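Local coordinates for gala protein type 1, 3 or 4 (Legionella pneumophila subsp. pneumophila, PDB 4XA9) that probably binds small GTPases and stimulates their GTP hydrolysis through a leucine-rich-repeat solenoid, at residues 84-94 against 106-117. Numbering follows the deposited sequence.
Sequences AQWLSEDNHIT and EGVKALAANAKL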
loop_
_atom_site.group_PDB
_atom_site.type_symbol
_atom_site.label_atom_id
_atom_site.label_comp_id
_atom_site.label_asym_id
_atom_site.label_seq_id
_atom_site.Cartn_x
_atom_site.Cartn_y
_atom_site.Cartn_z
ATOM N N ALA A 84 11.008 17.844 -1.768
ATOM C CA ALA A 84 10.317 17.857 -3.048
ATOM C C ALA A 84 10.652 19.120 -3.846
ATOM O O ALA A 84 10.814 19.069 -5.061
ATOM C CB ALA A 84 8.808 17.744 -2.839
ATOM N N GLN A 85 10.756 20.252 -3.162
ATOM C CA GLN A 85 11.087 21.500 -3.838
ATOM C C GLN A 85 12.441 21.393 -4.540
ATOM O O GLN A 85 12.613 21.853 -5.671
ATOM C CB GLN A 85 11.086 22.663 -2.842
ATOM C CG GLN A 85 9.691 23.072 -2.388
ATOM C CD GLN A 85 9.715 24.111 -1.283
ATOM O OE1 GLN A 85 10.736 24.763 -1.050
ATOM N NE2 GLN A 85 8.593 24.263 -0.589
ATOM N N TRP A 86 13.378 20.776 -3.858
ATOM C CA TRP A 86 14.711 20.600 -4.362
ATOM C C TRP A 86 14.817 19.631 -5.515
ATOM O O TRP A 86 15.461 19.885 -6.466
ATOM C CB TRP A 86 15.751 20.416 -3.243
ATOM C CG TRP A 86 16.168 21.774 -2.950
ATOM C CD1 TRP A 86 15.547 22.642 -2.126
ATOM C CD2 TRP A 86 17.174 22.526 -3.654
ATOM N NE1 TRP A 86 16.123 23.860 -2.229
ATOM C CE2 TRP A 86 17.143 23.822 -3.137
ATOM C CE3 TRP A 86 18.125 22.203 -4.632
ATOM C CZ2 TRP A 86 18.021 24.831 -3.575
ATOM C CZ3 TRP A 86 19.015 23.192 -5.058
ATOM C CH2 TRP A 86 18.946 24.496 -4.543
ATOM N N LEU A 87 14.148 18.516 -5.380
ATOM C CA LEU A 87 14.087 17.541 -6.456
ATOM C C LEU A 87 13.554 18.181 -7.736
ATOM O O LEU A 87 13.918 17.776 -8.839
ATOM C CB LEU A 87 13.209 16.351 -6.058
ATOM C CG LEU A 87 13.841 15.339 -5.103
ATOM C CD1 LEU A 87 12.826 14.267 -4.701
ATOM C CD2 LEU A 87 15.053 14.706 -5.755
ATOM N N SER A 88 12.702 19.196 -7.593
ATOM C CA SER A 88 12.096 19.820 -8.765
ATOM C C SER A 88 13.146 20.584 -9.561
ATOM O O SER A 88 12.905 20.969 -10.707
ATOM C CB SER A 88 10.949 20.755 -8.366
ATOM O OG SER A 88 11.429 21.942 -7.760
ATOM N N GLU A 89 14.315 20.784 -8.954
ATOM C CA GLU A 89 15.414 21.488 -9.600
ATOM C C GLU A 89 16.357 20.533 -10.330
ATOM O O GLU A 89 17.296 20.972 -11.005
ATOM C CB GLU A 89 16.213 22.296 -8.571
ATOM C CG GLU A 89 15.376 23.185 -7.659
ATOM C CD GLU A 89 14.706 24.325 -8.395
ATOM O OE1 GLU A 89 15.149 24.654 -9.515
ATOM O OE2 GLU A 89 13.733 24.891 -7.851
ATOM N N ASP A 90 16.130 19.230 -10.191
ATOM C CA ASP A 90 17.045 18.283 -10.810
ATOM C C ASP A 90 16.863 18.247 -12.310
ATOM O O ASP A 90 15.740 18.234 -12.815
ATOM C CB ASP A 90 16.883 16.878 -10.244
ATOM C CG ASP A 90 17.980 15.945 -10.728
ATOM O OD1 ASP A 90 19.051 15.888 -10.083
ATOM O OD2 ASP A 90 17.778 15.279 -11.760
ATOM N N ASN A 91 17.976 18.211 -13.025
ATOM C CA ASN A 91 17.927 18.346 -14.471
ATOM C C ASN A 91 17.998 17.024 -15.242
ATOM O O ASN A 91 18.037 17.031 -16.474
ATOM C CB ASN A 91 19.038 19.296 -14.919
ATOM C CG ASN A 91 18.832 20.706 -14.385
ATOM O OD1 ASN A 91 17.729 21.254 -14.475
ATOM N ND2 ASN A 91 19.879 21.294 -13.821
ATOM N N HIS A 92 17.972 15.896 -14.532
ATOM C CA HIS A 92 17.973 14.585 -15.199
ATOM C C HIS A 92 16.747 13.728 -14.891
ATOM O O HIS A 92 16.355 12.879 -15.690
ATOM C CB HIS A 92 19.225 13.799 -14.823
ATOM C CG HIS A 92 20.459 14.256 -15.532
ATOM N ND1 HIS A 92 21.349 15.146 -14.974
ATOM C CD2 HIS A 92 20.956 13.940 -16.752
ATOM C CE1 HIS A 92 22.341 15.361 -15.820
ATOM N NE2 HIS A 92 22.126 14.642 -16.906
ATOM N N ILE A 93 16.154 13.929 -13.724
ATOM C CA ILE A 93 15.065 13.061 -13.287
ATOM C C ILE A 93 13.801 13.286 -14.121
ATOM O O ILE A 93 13.324 14.412 -14.263
ATOM C CB ILE A 93 14.783 13.264 -11.782
ATOM C CG1 ILE A 93 15.976 12.735 -10.971
ATOM C CG2 ILE A 93 13.499 12.563 -11.368
ATOM C CD1 ILE A 93 15.869 12.950 -9.475
ATOM N N THR A 94 13.292 12.203 -14.703
ATOM C CA THR A 94 12.077 12.246 -15.514
ATOM C C THR A 94 11.015 11.323 -14.920
ATOM O O THR A 94 9.813 11.512 -15.131
ATOM C CB THR A 94 12.346 11.825 -16.979
ATOM O OG1 THR A 94 12.921 10.514 -17.002
ATOM C CG2 THR A 94 13.292 12.806 -17.667
ATOM N N GLU A 106 2.632 21.928 -0.857
ATOM C CA GLU A 106 3.760 22.792 -1.188
ATOM C C GLU A 106 4.844 22.013 -1.923
ATOM O O GLU A 106 5.499 22.539 -2.821
ATOM C CB GLU A 106 4.339 23.434 0.075
ATOM C CG GLU A 106 3.398 24.409 0.775
ATOM C CD GLU A 106 3.040 25.616 -0.081
ATOM O OE1 GLU A 106 3.902 26.079 -0.862
ATOM O OE2 GLU A 106 1.895 26.105 0.032
ATOM N N GLY A 107 5.034 20.756 -1.534
ATOM C CA GLY A 107 6.028 19.919 -2.178
ATOM C C GLY A 107 5.625 19.649 -3.609
ATOM O O GLY A 107 6.426 19.764 -4.533
ATOM N N VAL A 108 4.355 19.321 -3.797
ATOM C CA VAL A 108 3.837 18.967 -5.111
ATOM C C VAL A 108 3.743 20.196 -6.013
ATOM O O VAL A 108 3.794 20.090 -7.238
ATOM C CB VAL A 108 2.463 18.263 -4.978
ATOM C CG1 VAL A 108 1.387 18.927 -5.839
ATOM C CG2 VAL A 108 2.610 16.792 -5.312
ATOM N N LYS A 109 3.620 21.370 -5.394
ATOM C CA LYS A 109 3.582 22.628 -6.134
ATOM C C LYS A 109 4.845 22.780 -6.974
ATOM O O LYS A 109 4.795 23.104 -8.165
ATOM C CB LYS A 109 3.443 23.809 -5.173
ATOM C CG LYS A 109 3.227 25.153 -5.850
ATOM C CD LYS A 109 3.337 26.288 -4.841
ATOM C CE LYS A 109 2.935 27.622 -5.444
ATOM N NZ LYS A 109 1.475 27.675 -5.729
ATOM N N ALA A 110 5.985 22.528 -6.346
ATOM C CA ALA A 110 7.268 22.600 -7.035
ATOM C C ALA A 110 7.394 21.531 -8.121
ATOM O O ALA A 110 7.799 21.824 -9.245
ATOM C CB ALA A 110 8.406 22.472 -6.031
ATOM N N LEU A 111 7.048 20.292 -7.784
ATOM C CA LEU A 111 7.175 19.192 -8.732
ATOM C C LEU A 111 6.307 19.404 -9.967
ATOM O O LEU A 111 6.698 19.052 -11.080
ATOM C CB LEU A 111 6.805 17.866 -8.063
ATOM C CG LEU A 111 7.788 17.392 -7.002
ATOM C CD1 LEU A 111 7.279 16.124 -6.351
ATOM C CD2 LEU A 111 9.170 17.171 -7.609
ATOM N N ALA A 112 5.129 19.985 -9.771
ATOM C CA ALA A 112 4.203 20.173 -10.875
ATOM C C ALA A 112 4.731 21.229 -11.837
ATOM O O ALA A 112 4.345 21.262 -13.005
ATOM C CB ALA A 112 2.826 20.557 -10.356
ATOM N N ALA A 113 5.618 22.086 -11.340
ATOM C CA ALA A 113 6.212 23.144 -12.156
ATOM C C ALA A 113 7.457 22.661 -12.900
ATOM O O ALA A 113 7.974 23.353 -13.776
ATOM C CB ALA A 113 6.551 24.350 -11.289
ATOM N N ASN A 114 7.934 21.467 -12.551
ATOM C CA ASN A 114 9.060 20.861 -13.253
ATOM C C ASN A 114 8.629 20.159 -14.544
ATOM O O ASN A 114 8.074 19.059 -14.508
ATOM C CB ASN A 114 9.784 19.880 -12.330
ATOM C CG ASN A 114 10.973 19.216 -13.000
ATOM O OD1 ASN A 114 11.403 19.624 -14.079
ATOM N ND2 ASN A 114 11.529 18.205 -12.346
ATOM N N ALA A 115 8.907 20.790 -15.683
ATOM C CA ALA A 115 8.483 20.259 -16.977
ATOM C C ALA A 115 9.311 19.046 -17.409
ATOM O O ALA A 115 8.962 18.361 -18.369
ATOM C CB ALA A 115 8.552 21.347 -18.039
ATOM N N LYS A 116 10.404 18.783 -16.700
ATOM C CA LYS A 116 11.247 17.629 -16.999
ATOM C C LYS A 116 10.518 16.326 -16.650
ATOM O O LYS A 116 10.667 15.312 -17.341
ATOM C CB LYS A 116 12.576 17.733 -16.243
ATOM C CG LYS A 116 13.610 16.685 -16.607
ATOM C CD LYS A 116 14.058 16.831 -18.050
ATOM C CE LYS A 116 15.155 15.838 -18.396
ATOM N NZ LYS A 116 15.590 15.958 -19.817
ATOM N N LEU A 117 9.710 16.370 -15.593
ATOM C CA LEU A 117 9.008 15.186 -15.102
ATOM C C LEU A 117 7.990 14.604 -16.078
ATOM O O LEU A 117 7.105 15.304 -16.572
ATOM C CB LEU A 117 8.298 15.493 -13.785
ATOM C CG LEU A 117 9.141 15.446 -12.515
ATOM C CD1 LEU A 117 8.239 15.539 -11.286
ATOM C CD2 LEU A 117 10.011 14.190 -12.479
HETATM O O HOH W 1 9.689 24.002 -9.785
HETATM O O HOH W 2 13.521 16.542 -12.622
HETATM O O HOH W 3 18.313 15.157 -19.389
#
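A water ties Asn114 to the turn of residues 84-94: it accepts from Asn114 ND2, its oxygen 2.6 Å from that nitrogen, and donates to the backbone oxygens of Asp90 and Ile93. The amide extends to this water because CG stands opposite the backbone N (chi1 -180°), while its OD1 takes the N-H of Lys116 at 2.9 Å, from 55° out of the carbonyl plane, closing an Asx turn. On the other segment Asp90 OD2 is gripped twice, by His92 N from above the carboxylate plane and by Ile93 N nearly along the C-O axis; Asp90 OD1 receives Asn65 N of the preceding turn. In Lys116, CG lies opposite the backbone N, 3.3 Å from Ile93 O, and the bend at chi2 (65°) then turns the rest of the chain so that CE meets Thr94 CG2 at 3.6 Å. Alongside, Ile93 and Leu117 point the same way, CG2 of the isoleucine meeting CD2 of the leucine at 4.0 Å. Between the helices small residues let the backbones close in: the CA atoms of Ala84 and Gly107 are 4.8 Å apart, and Ala84 CB rests on the Gly107 backbone. Ala110 CB rests against both Gln85 CA and Ser88 OG, and Leu111 CD2 lies 3.6 Å from Ala84 O, its side chain also packing on Leu96 of strand 95-97. A further water donates to Ala110 O and weakly to Ser88 OG. This is the lateral stacking of successive turns in a leucine-rich-repeat solenoid, helix beside helix and helix-to-strand loop beside loop. No direct hydrogen bond crosses between the segments; polar cohesion comes through water, and packing of small residues, leucine and isoleucine side chains, and Lys116 methylenes against Thr94 supplies the rest.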